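Local coordinates for protein phage terminase large subunit (Thermus phage P7426, PDB 7KS4) that probably drives viral DNA into empty capsids by ATP hydrolysis and cuts the genome as an endonuclease, here represented by its N-terminal ATPase domain, at residues A[43-48]-A[231-236]; A[59-64]-A[87-92]; A[190-195]-A[207-212]. All coordinates share one frame; numbering follows the deposited sequence. Where two conformers were deposited one is given.

Contact 1. Residues A[43-48]-A[231-236]; sequences GRQSGK and PERREW. With SO4 (sulfate ion), chain H.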
loop_
_atom_site.group_PDB
_atom_site.type_symbol
_atom_site.label_atom_id
_atom_site.label_comp_id
_atom_site.label_asym_id
_atom_site.label_seq_id
_atom_site.Cartn_x
_atom_site.Cartn_y
_atom_site.Cartn_z
ATOM N N GLY A 43 6.900 9.042 7.183
ATOM C CA GLY A 43 6.161 10.195 7.650
ATOM C C GLY A 43 5.153 10.673 6.624
ATOM O O GLY A 43 5.114 10.220 5.480
ATOM N N ARG A 44 4.315 11.614 7.052
ATOM C CA ARG A 44 3.374 12.240 6.133
ATOM C C ARG A 44 4.108 12.843 4.945
ATOM O O ARG A 44 5.248 13.298 5.059
ATOM C CB ARG A 44 2.581 13.334 6.839
ATOM C CG ARG A 44 1.759 12.840 7.993
ATOM C CD ARG A 44 0.978 13.979 8.607
ATOM N NE ARG A 44 0.098 13.517 9.674
ATOM C CZ ARG A 44 -0.726 14.304 10.356
ATOM N NH1 ARG A 44 -0.786 15.604 10.083
ATOM N NH2 ARG A 44 -1.489 13.791 11.310
ATOM N N GLN A 45 3.429 12.852 3.795
ATOM C CA GLN A 45 3.934 13.424 2.551
ATOM C C GLN A 45 5.040 12.582 1.930
ATOM O O GLN A 45 5.791 13.070 1.082
ATOM C CB GLN A 45 4.426 14.861 2.759
ATOM C CG GLN A 45 3.390 15.772 3.399
ATOM C CD GLN A 45 3.858 17.217 3.501
ATOM O OE1 GLN A 45 5.055 17.503 3.452
ATOM N NE2 GLN A 45 2.908 18.136 3.638
ATOM N N SER A 46 5.162 11.319 2.323
ATOM C CA SER A 46 6.232 10.479 1.805
ATOM C C SER A 46 5.871 9.770 0.507
ATOM O O SER A 46 6.738 9.109 -0.073
ATOM C CB SER A 46 6.636 9.435 2.848
ATOM O OG SER A 46 7.308 10.042 3.942
ATOM N N GLY A 47 4.626 9.874 0.046
ATOM C CA GLY A 47 4.210 9.216 -1.176
ATOM C C GLY A 47 3.633 7.829 -0.982
ATOM O O GLY A 47 3.513 7.085 -1.964
ATOM N N LYS A 48 3.273 7.479 0.254
ATOM C CA LYS A 48 2.736 6.160 0.572
ATOM C C LYS A 48 1.521 5.828 -0.293
ATOM O O LYS A 48 1.448 4.753 -0.899
ATOM C CB LYS A 48 2.379 6.124 2.062
ATOM C CG LYS A 48 3.601 6.103 3.021
ATOM C CD LYS A 48 3.276 6.152 4.541
ATOM C CE LYS A 48 2.329 7.259 4.961
ATOM N NZ LYS A 48 2.949 8.597 4.826
ATOM N N PRO A 231 13.435 17.315 1.569
ATOM C CA PRO A 231 14.487 18.011 2.328
ATOM C C PRO A 231 14.283 19.514 2.392
ATOM O O PRO A 231 14.691 20.149 3.372
ATOM C CB PRO A 231 15.774 17.658 1.564
ATOM C CG PRO A 231 15.398 16.586 0.582
ATOM C CD PRO A 231 13.945 16.736 0.315
ATOM N N GLU A 232 13.676 20.111 1.366
ATOM C CA GLU A 232 13.469 21.551 1.369
ATOM C C GLU A 232 12.406 21.983 2.375
ATOM O O GLU A 232 12.290 23.182 2.648
ATOM C CB GLU A 232 13.089 22.027 -0.037
ATOM C CG GLU A 232 11.683 21.629 -0.513
ATOM C CD GLU A 232 11.618 20.291 -1.242
ATOM O OE1 GLU A 232 12.422 19.377 -0.943
ATOM O OE2 GLU A 232 10.735 20.158 -2.118
ATOM N N ARG A 233 11.632 21.041 2.912
ATOM C CA ARG A 233 10.621 21.315 3.925
ATOM C C ARG A 233 11.115 21.039 5.335
ATOM O O ARG A 233 10.351 21.212 6.290
ATOM C CB ARG A 233 9.369 20.469 3.671
ATOM C CG ARG A 233 8.675 20.749 2.354
ATOM C CD ARG A 233 7.479 19.820 2.154
ATOM N NE ARG A 233 6.941 19.897 0.798
ATOM C CZ ARG A 233 6.067 19.035 0.286
ATOM N NH1 ARG A 233 5.623 18.021 1.013
ATOM N NH2 ARG A 233 5.639 19.184 -0.959
ATOM N N ARG A 234 12.358 20.584 5.490
ATOM C CA ARG A 234 12.833 20.189 6.812
ATOM C C ARG A 234 12.673 21.327 7.812
ATOM O O ARG A 234 12.178 21.123 8.926
ATOM C CB ARG A 234 14.293 19.741 6.740
ATOM C CG ARG A 234 14.778 19.104 8.026
ATOM C CD ARG A 234 16.246 18.705 7.967
ATOM N NE ARG A 234 16.576 17.787 9.051
ATOM C CZ ARG A 234 16.842 18.157 10.300
ATOM N NH1 ARG A 234 16.829 19.442 10.647
ATOM N NH2 ARG A 234 17.123 17.234 11.211
ATOM N N GLU A 235 13.094 22.538 7.436
ATOM C CA GLU A 235 13.023 23.646 8.386
ATOM C C GLU A 235 11.576 23.949 8.762
ATOM O O GLU A 235 11.273 24.204 9.935
ATOM C CB GLU A 235 13.707 24.890 7.821
ATOM C CG GLU A 235 13.730 26.083 8.793
ATOM C CD GLU A 235 14.539 25.836 10.070
ATOM O OE1 GLU A 235 15.431 24.965 10.067
ATOM O OE2 GLU A 235 14.290 26.531 11.085
ATOM N N TRP A 236 10.661 23.903 7.793
ATOM C CA TRP A 236 9.257 24.125 8.118
ATOM C C TRP A 236 8.753 23.074 9.105
ATOM O O TRP A 236 8.090 23.409 10.091
ATOM C CB TRP A 236 8.405 24.132 6.850
ATOM C CG TRP A 236 6.946 24.289 7.149
ATOM C CD1 TRP A 236 6.288 25.450 7.461
ATOM C CD2 TRP A 236 5.962 23.251 7.185
ATOM N NE1 TRP A 236 4.955 25.194 7.685
ATOM C CE2 TRP A 236 4.730 23.853 7.521
ATOM C CE3 TRP A 236 6.000 21.871 6.963
ATOM C CZ2 TRP A 236 3.550 23.121 7.632
ATOM C CZ3 TRP A 236 4.825 21.147 7.082
ATOM C CH2 TRP A 236 3.617 21.776 7.404
HETATM S S SO4 H . -1.411 18.796 8.675
HETATM O O1 SO4 H . -1.482 20.233 8.931
HETATM O O2 SO4 H . -1.730 18.534 7.276
HETATM O O3 SO4 H . -2.376 18.114 9.534
HETATM O O4 SO4 H . -0.066 18.296 8.953
#

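Contact 2. Residues A[59-64]-A[87-92]; sequences ELFARP and EKVERL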
loop_
_atom_site.group_PDB
_atom_site.type_symbol
_atom_site.label_atom_id
_atom_site.label_comp_id
_atom_site.label_asym_id
_atom_site.label_seq_id
_atom_site.Cartn_x
_atom_site.Cartn_y
_atom_site.Cartn_z
ATOM N N GLU A 59 -1.123 -4.784 -10.697
ATOM C CA GLU A 59 -1.674 -6.121 -10.497
ATOM C C GLU A 59 -2.930 -6.338 -11.332
ATOM O O GLU A 59 -3.092 -7.396 -11.953
ATOM C CB GLU A 59 -1.984 -6.352 -9.018
ATOM C CG GLU A 59 -0.758 -6.498 -8.143
ATOM C CD GLU A 59 -0.037 -7.821 -8.336
ATOM O OE1 GLU A 59 -0.696 -8.827 -8.657
ATOM O OE2 GLU A 59 1.196 -7.844 -8.163
ATOM N N LEU A 60 -3.830 -5.351 -11.363
ATOM C CA LEU A 60 -5.122 -5.558 -12.014
ATOM C C LEU A 60 -4.966 -5.789 -13.511
ATOM O O LEU A 60 -5.739 -6.554 -14.097
ATOM C CB LEU A 60 -6.048 -4.368 -11.745
ATOM C CG LEU A 60 -6.395 -4.151 -10.264
ATOM C CD1 LEU A 60 -7.174 -2.855 -10.081
ATOM C CD2 LEU A 60 -7.177 -5.333 -9.690
ATOM N N PHE A 61 -3.973 -5.155 -14.141
ATOM C CA PHE A 61 -3.747 -5.298 -15.579
ATOM C C PHE A 61 -2.731 -6.378 -15.916
ATOM O O PHE A 61 -2.892 -7.076 -16.925
ATOM C CB PHE A 61 -3.268 -3.972 -16.172
ATOM C CG PHE A 61 -4.350 -2.960 -16.314
ATOM C CD1 PHE A 61 -5.229 -3.023 -17.381
ATOM C CD2 PHE A 61 -4.503 -1.949 -15.384
ATOM C CE1 PHE A 61 -6.243 -2.091 -17.523
ATOM C CE2 PHE A 61 -5.517 -1.012 -15.522
ATOM C CZ PHE A 61 -6.389 -1.092 -16.593
ATOM N N ALA A 62 -1.664 -6.496 -15.121
ATOM C CA ALA A 62 -0.595 -7.437 -15.429
ATOM C C ALA A 62 -0.908 -8.847 -14.964
ATOM O O ALA A 62 -0.270 -9.797 -15.434
ATOM C CB ALA A 62 0.722 -6.982 -14.791
ATOM N N ARG A 63 -1.871 -9.001 -14.060
ATOM C CA ARG A 63 -2.260 -10.296 -13.509
ATOM C C ARG A 63 -3.771 -10.424 -13.649
ATOM O O ARG A 63 -4.512 -10.240 -12.677
ATOM C CB ARG A 63 -1.813 -10.421 -12.054
ATOM C CG ARG A 63 -0.335 -10.701 -11.900
ATOM C CD ARG A 63 -0.052 -12.155 -12.224
ATOM N NE ARG A 63 1.339 -12.529 -11.990
ATOM C CZ ARG A 63 1.788 -13.781 -12.030
ATOM N NH1 ARG A 63 0.955 -14.782 -12.294
ATOM N NH2 ARG A 63 3.069 -14.036 -11.804
ATOM N N PRO A 64 -4.264 -10.720 -14.853
ATOM C CA PRO A 64 -5.716 -10.828 -15.051
ATOM C C PRO A 64 -6.329 -11.841 -14.097
ATOM O O PRO A 64 -5.827 -12.956 -13.939
ATOM C CB PRO A 64 -5.847 -11.277 -16.514
ATOM C CG PRO A 64 -4.584 -10.825 -17.163
ATOM C CD PRO A 64 -3.518 -10.951 -16.097
ATOM N N GLU A 87 -9.020 6.275 -10.729
ATOM C CA GLU A 87 -8.607 7.208 -11.779
ATOM C C GLU A 87 -7.580 6.563 -12.700
ATOM O O GLU A 87 -7.702 6.621 -13.932
ATOM C CB GLU A 87 -8.031 8.494 -11.177
ATOM C CG GLU A 87 -7.740 9.600 -12.213
ATOM C CD GLU A 87 -6.422 9.408 -12.964
ATOM O OE1 GLU A 87 -5.469 8.859 -12.369
ATOM O OE2 GLU A 87 -6.342 9.806 -14.151
ATOM N N LYS A 88 -6.554 5.943 -12.112
ATOM C CA LYS A 88 -5.471 5.376 -12.907
ATOM C C LYS A 88 -5.960 4.212 -13.757
ATOM O O LYS A 88 -5.571 4.085 -14.923
ATOM C CB LYS A 88 -4.331 4.922 -11.992
ATOM C CG LYS A 88 -3.679 6.060 -11.230
ATOM C CD LYS A 88 -2.592 5.559 -10.285
ATOM C CE LYS A 88 -1.670 6.690 -9.866
ATOM N NZ LYS A 88 -2.421 7.866 -9.376
ATOM N N VAL A 89 -6.798 3.347 -13.185
ATOM C CA VAL A 89 -7.292 2.182 -13.913
ATOM C C VAL A 89 -8.205 2.614 -15.053
ATOM O O VAL A 89 -8.126 2.087 -16.168
ATOM C CB VAL A 89 -8.008 1.224 -12.941
ATOM C CG1 VAL A 89 -8.913 0.243 -13.686
ATOM C CG2 VAL A 89 -6.995 0.461 -12.095
ATOM N N GLU A 90 -9.099 3.568 -14.796
ATOM C CA GLU A 90 -10.009 4.001 -15.852
ATOM C C GLU A 90 -9.264 4.694 -16.983
ATOM O O GLU A 90 -9.658 4.569 -18.150
ATOM C CB GLU A 90 -11.100 4.897 -15.260
ATOM C CG GLU A 90 -12.176 4.082 -14.549
ATOM C CD GLU A 90 -13.247 4.922 -13.896
ATOM O OE1 GLU A 90 -13.134 6.166 -13.890
ATOM O OE2 GLU A 90 -14.215 4.324 -13.383
ATOM N N ARG A 91 -8.182 5.409 -16.668
ATOM C CA ARG A 91 -7.374 6.035 -17.708
ATOM C C ARG A 91 -6.534 5.003 -18.450
ATOM O O ARG A 91 -6.506 4.978 -19.689
ATOM C CB ARG A 91 -6.481 7.109 -17.088
ATOM C CG ARG A 91 -5.409 7.636 -18.026
ATOM C CD ARG A 91 -4.818 8.937 -17.506
ATOM N NE ARG A 91 -4.302 8.798 -16.143
ATOM C CZ ARG A 91 -3.086 8.353 -15.840
ATOM N NH1 ARG A 91 -2.712 8.266 -14.571
ATOM N NH2 ARG A 91 -2.240 7.997 -16.798
ATOM N N LEU A 92 -5.829 4.146 -17.706
ATOM C CA LEU A 92 -4.916 3.194 -18.329
ATOM C C LEU A 92 -5.647 2.213 -19.233
ATOM O O LEU A 92 -5.072 1.732 -20.220
ATOM C CB LEU A 92 -4.146 2.429 -17.253
ATOM C CG LEU A 92 -2.737 2.018 -17.660
ATOM C CD1 LEU A 92 -1.844 3.252 -17.741
ATOM C CD2 LEU A 92 -2.183 0.993 -16.672
#

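Contact 3. Residues A[190-195]-A[207-212]; sequences WFYEFF and IPNSGI. With SO4 (sulfate ion), chain F.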
loop_
_atom_site.group_PDB
_atom_site.type_symbol
_atom_site.label_atom_id
_atom_site.label_comp_id
_atom_site.label_asym_id
_atom_site.label_seq_id
_atom_site.Cartn_x
_atom_site.Cartn_y
_atom_site.Cartn_z
ATOM N N TRP A 190 2.038 -3.962 16.855
ATOM C CA TRP A 190 2.323 -4.990 15.861
ATOM C C TRP A 190 3.031 -4.421 14.636
ATOM O O TRP A 190 3.853 -5.111 14.026
ATOM C CB TRP A 190 1.031 -5.704 15.450
ATOM C CG TRP A 190 0.168 -4.931 14.506
ATOM C CD1 TRP A 190 -0.760 -3.985 14.832
ATOM C CD2 TRP A 190 0.143 -5.048 13.082
ATOM N NE1 TRP A 190 -1.365 -3.505 13.694
ATOM C CE2 TRP A 190 -0.831 -4.144 12.606
ATOM C CE3 TRP A 190 0.844 -5.830 12.163
ATOM C CZ2 TRP A 190 -1.116 -3.996 11.248
ATOM C CZ3 TRP A 190 0.555 -5.688 10.810
ATOM C CH2 TRP A 190 -0.417 -4.778 10.368
ATOM N N PHE A 191 2.737 -3.169 14.263
ATOM C CA PHE A 191 3.380 -2.583 13.089
ATOM C C PHE A 191 4.875 -2.417 13.313
ATOM O O PHE A 191 5.676 -2.615 12.391
ATOM C CB PHE A 191 2.729 -1.243 12.757
ATOM C CG PHE A 191 3.373 -0.517 11.612
ATOM C CD1 PHE A 191 3.103 -0.881 10.306
ATOM C CD2 PHE A 191 4.230 0.549 11.845
ATOM C CE1 PHE A 191 3.689 -0.212 9.249
ATOM C CE2 PHE A 191 4.819 1.229 10.787
ATOM C CZ PHE A 191 4.545 0.848 9.487
ATOM N N TYR A 192 5.267 -2.058 14.539
ATOM C CA TYR A 192 6.681 -2.001 14.893
ATOM C C TYR A 192 7.343 -3.366 14.754
ATOM O O TYR A 192 8.456 -3.478 14.227
ATOM C CB TYR A 192 6.819 -1.480 16.323
ATOM C CG TYR A 192 8.161 -1.749 16.948
ATOM C CD1 TYR A 192 9.310 -1.117 16.479
ATOM C CD2 TYR A 192 8.282 -2.631 18.016
ATOM C CE1 TYR A 192 10.550 -1.366 17.059
ATOM C CE2 TYR A 192 9.508 -2.886 18.598
ATOM C CZ TYR A 192 10.638 -2.248 18.123
ATOM O OH TYR A 192 11.853 -2.510 18.711
ATOM N N GLU A 193 6.677 -4.414 15.238
ATOM C CA GLU A 193 7.232 -5.758 15.131
ATOM C C GLU A 193 7.442 -6.148 13.676
ATOM O O GLU A 193 8.512 -6.645 13.304
ATOM C CB GLU A 193 6.309 -6.753 15.822
ATOM C CG GLU A 193 6.106 -6.416 17.271
ATOM C CD GLU A 193 5.047 -7.243 17.932
ATOM O OE1 GLU A 193 4.285 -7.947 17.226
ATOM O OE2 GLU A 193 4.990 -7.181 19.174
ATOM N N PHE A 194 6.420 -5.943 12.841
ATOM C CA PHE A 194 6.530 -6.304 11.430
ATOM C C PHE A 194 7.594 -5.474 10.739
ATOM O O PHE A 194 8.336 -5.984 9.890
ATOM C CB PHE A 194 5.181 -6.132 10.735
ATOM C CG PHE A 194 4.316 -7.357 10.789
ATOM C CD1 PHE A 194 4.217 -8.096 11.957
ATOM C CD2 PHE A 194 3.598 -7.766 9.680
ATOM C CE1 PHE A 194 3.424 -9.224 12.015
ATOM C CE2 PHE A 194 2.800 -8.898 9.731
ATOM C CZ PHE A 194 2.712 -9.626 10.902
ATOM N N PHE A 195 7.680 -4.190 11.085
ATOM C CA PHE A 195 8.740 -3.352 10.535
ATOM C C PHE A 195 10.107 -3.956 10.826
ATOM O O PHE A 195 10.948 -4.091 9.930
ATOM C CB PHE A 195 8.648 -1.942 11.110
ATOM C CG PHE A 195 9.760 -1.050 10.662
ATOM C CD1 PHE A 195 9.658 -0.336 9.484
ATOM C CD2 PHE A 195 10.927 -0.956 11.396
ATOM C CE1 PHE A 195 10.692 0.479 9.063
ATOM C CE2 PHE A 195 11.961 -0.148 10.976
ATOM C CZ PHE A 195 11.841 0.567 9.804
ATOM N N ILE A 207 14.245 4.095 16.146
ATOM C CA ILE A 207 13.858 2.697 15.946
ATOM C C ILE A 207 14.509 1.840 17.029
ATOM O O ILE A 207 15.651 1.391 16.848
ATOM C CB ILE A 207 14.262 2.197 14.549
ATOM C CG1 ILE A 207 13.682 3.091 13.446
ATOM C CG2 ILE A 207 13.788 0.755 14.349
ATOM C CD1 ILE A 207 14.202 2.758 12.058
ATOM N N PRO A 208 13.837 1.576 18.151
ATOM C CA PRO A 208 14.430 0.702 19.168
ATOM C C PRO A 208 14.800 -0.653 18.584
ATOM O O PRO A 208 14.069 -1.216 17.767
ATOM C CB PRO A 208 13.321 0.572 20.219
ATOM C CG PRO A 208 12.504 1.792 20.058
ATOM C CD PRO A 208 12.542 2.120 18.589
ATOM N N ASN A 209 15.959 -1.162 19.003
ATOM C CA ASN A 209 16.474 -2.470 18.614
ATOM C C ASN A 209 16.917 -2.536 17.158
ATOM O O ASN A 209 17.256 -3.622 16.678
ATOM C CB ASN A 209 15.456 -3.586 18.879
ATOM C CG ASN A 209 15.242 -3.832 20.355
ATOM O OD1 ASN A 209 14.001 -4.092 20.742
ATOM N ND2 ASN A 209 16.185 -3.775 21.140
ATOM N N SER A 210 16.933 -1.418 16.435
ATOM C CA SER A 210 17.572 -1.410 15.124
ATOM C C SER A 210 19.072 -1.643 15.273
ATOM O O SER A 210 19.699 -1.210 16.244
ATOM C CB SER A 210 17.319 -0.087 14.399
ATOM O OG SER A 210 17.741 1.027 15.173
ATOM N N GLY A 211 19.648 -2.338 14.302
ATOM C CA GLY A 211 21.053 -2.704 14.356
ATOM C C GLY A 211 21.333 -4.052 14.985
ATOM O O GLY A 211 22.277 -4.737 14.583
ATOM N N ILE A 212 20.530 -4.449 15.970
ATOM C CA ILE A 212 20.691 -5.735 16.636
ATOM C C ILE A 212 19.521 -6.667 16.353
ATOM O O ILE A 212 19.455 -7.761 16.924
ATOM C CB ILE A 212 20.892 -5.563 18.151
ATOM C CG1 ILE A 212 19.717 -4.803 18.778
ATOM C CG2 ILE A 212 22.214 -4.860 18.426
ATOM C CD1 ILE A 212 19.672 -4.892 20.295
HETATM S S SO4 F . 15.923 -2.206 23.950
HETATM O O1 SO4 F . 14.732 -1.501 24.415
HETATM O O2 SO4 F . 16.416 -1.575 22.728
HETATM O O3 SO4 F . 16.965 -2.148 24.973
HETATM O O4 SO4 F . 15.590 -3.600 23.674
#

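Contact 1. Residues A[43-48]-A[231-236]
Q45 and R233 meet through the ends of their long side chains at the protein surface. Q45 turns CG away from its own carbonyl carbon (chi1 -54°) and stays extended beyond it, bringing OE1 to the edge of the R233 guanidinium, 2.6 Å from NH1. The hydrogen bond is bent (131° at the hydrogen), the amide and guanidinium planes stand 77° apart, and the place of OE1, and so the bond length, is doubtful, since OE1 lies too close to another atom of the model. R233 is likewise extended from CG to NE and makes a cation-pi contact with W230, whose NE1 bonds to Q45 O, so W230 ties to both partners. Away from R233, R44 NH1 gives a weak hydrogen bond to O4 of a sulfate, 3.0 Å away, which R240 also holds.

Residues 43-46 form a type II turn, with Q45 at its positive-phi corner. In one of two conformers of S46 and K48, S46 OG (2.7 Å) and K48 NZ (2.8 Å) reach G43 O from opposite faces of its carbonyl plane. Q45 N bonds to a beta-phosphate oxygen of ADP and K48 NZ makes a salt bridge to another, as in the Walker A P-loop of ASCE ATPases.

Contact 2. Residues A[59-64]-A[87-92]
The carbonyl oxygen of L60 is gripped twice, by S130 OG and by H114 NE2, which ties the end of helix 48-62 to the sheet while the L60 side chain turns to helix 75-92. In this P-loop ATPase fold, helix 48-62 follows the phosphate-binding loop and forms the crossover of a beta-alpha-beta unit between the parallel strands 37-42 and 67-72; helix 75-92 comes next, and the two helices meet here near their C-terminal ends. V89 is the hub. Its CG2 touches L60 CD1 at 3.9 Å and F61 CE2 at 4.0 Å, whereas CG1, anti to the backbone N (chi1 162°), lies against CE2 and CZ of the same ring. F61 comes in edge first: V89 O sits close to the ring plane, 3.6 Å from CZ, and V89 CA also lies at that edge. Beyond V89 the contact is closed by L92, whose CB approaches F61 CE2. The antiparallel strands 99-104 and 109-115 add V101, L110 and V112 against V89, and helix 13-19 packs on L92. On another side of helix 75-92, R91 NE makes a nearly straight (168°) salt-bridging hydrogen bond to E87 OE2, 3.0 Å away on its syn side. Back at the ring, L92 CD2 approaches F61 CD2 obliquely, at 4.0 Å.

Contact 3. Residues A[190-195]-A[207-212]
Y192 reaches from helix 190-197 to P208 in the loop that follows, and its hydroxyl makes the hydrogen bond that joins the two. Helix 190-197 belongs to a beta-alpha-beta crossover of the P-loop ATPase core: it comes after strand 178-183, rests on that strand and on 37-42, and the chain then runs through this loop to strand 219-224 at the sheet edge.

Followed outward, the Y192 side chain starts with CB directed at the loop and CG anti to the backbone N (chi1 163°), which carries the ring across to the loop. CE1 is the first ring atom to meet the loop, lying 4.3 Å from P208 CD and 3.6 Å from P208 O. That oxygen sits close to the ring plane, at the edge, and is equally near CZ. At the tip, OH donates to P208 O over 2.7 Å; it stands 60° out of the carbonyl plane, well away from the lone-pair directions. OH also lies near P208 CB and N209 OD1. F257 meets the ring as well.

One turn further along the helix, F195 brings CE2 to I207 CD1 at 3.8 Å and to I207 CG2, so both branches of the isoleucine touch the ring, which also meets F257 and W199.

Within the loop, I207 to S210 form a type II turn, with N209 at its positive-phi position. I207 O accepts twice from S210: from the backbone N at 3.1 Å and from OG at 2.7 Å, the latter in the carbonyl plane. S210 OG also bonds to K204 N. Outermost, N209 ND2 donates to sulfate O4, 2.6 Å away, at 158°.

All three contacts belong to the ATPase domain, and contact 1 lies at its nucleotide site: the Q45 side chain is about 5 Å from ADP and 9 Å from magnesium. Contacts 2 and 3 lie on opposite sides of the chain's centre, with centres 34 Å apart. Each relates to the P-loop through a neighbouring element. Helix 48-62 starts at K48, at the end of the loop, and reaches contact 2 at its other end, where K88 forms a salt bridge with E50, an ADP-binding residue. In contact 3, the F195 side chain, about 13 Å from ADP, packs on strand 37-42, which leads into the loop. Contact 1 comes within about 9 Å (nearest atoms) of contact 2 and 7 Å of contact 3, without touching either.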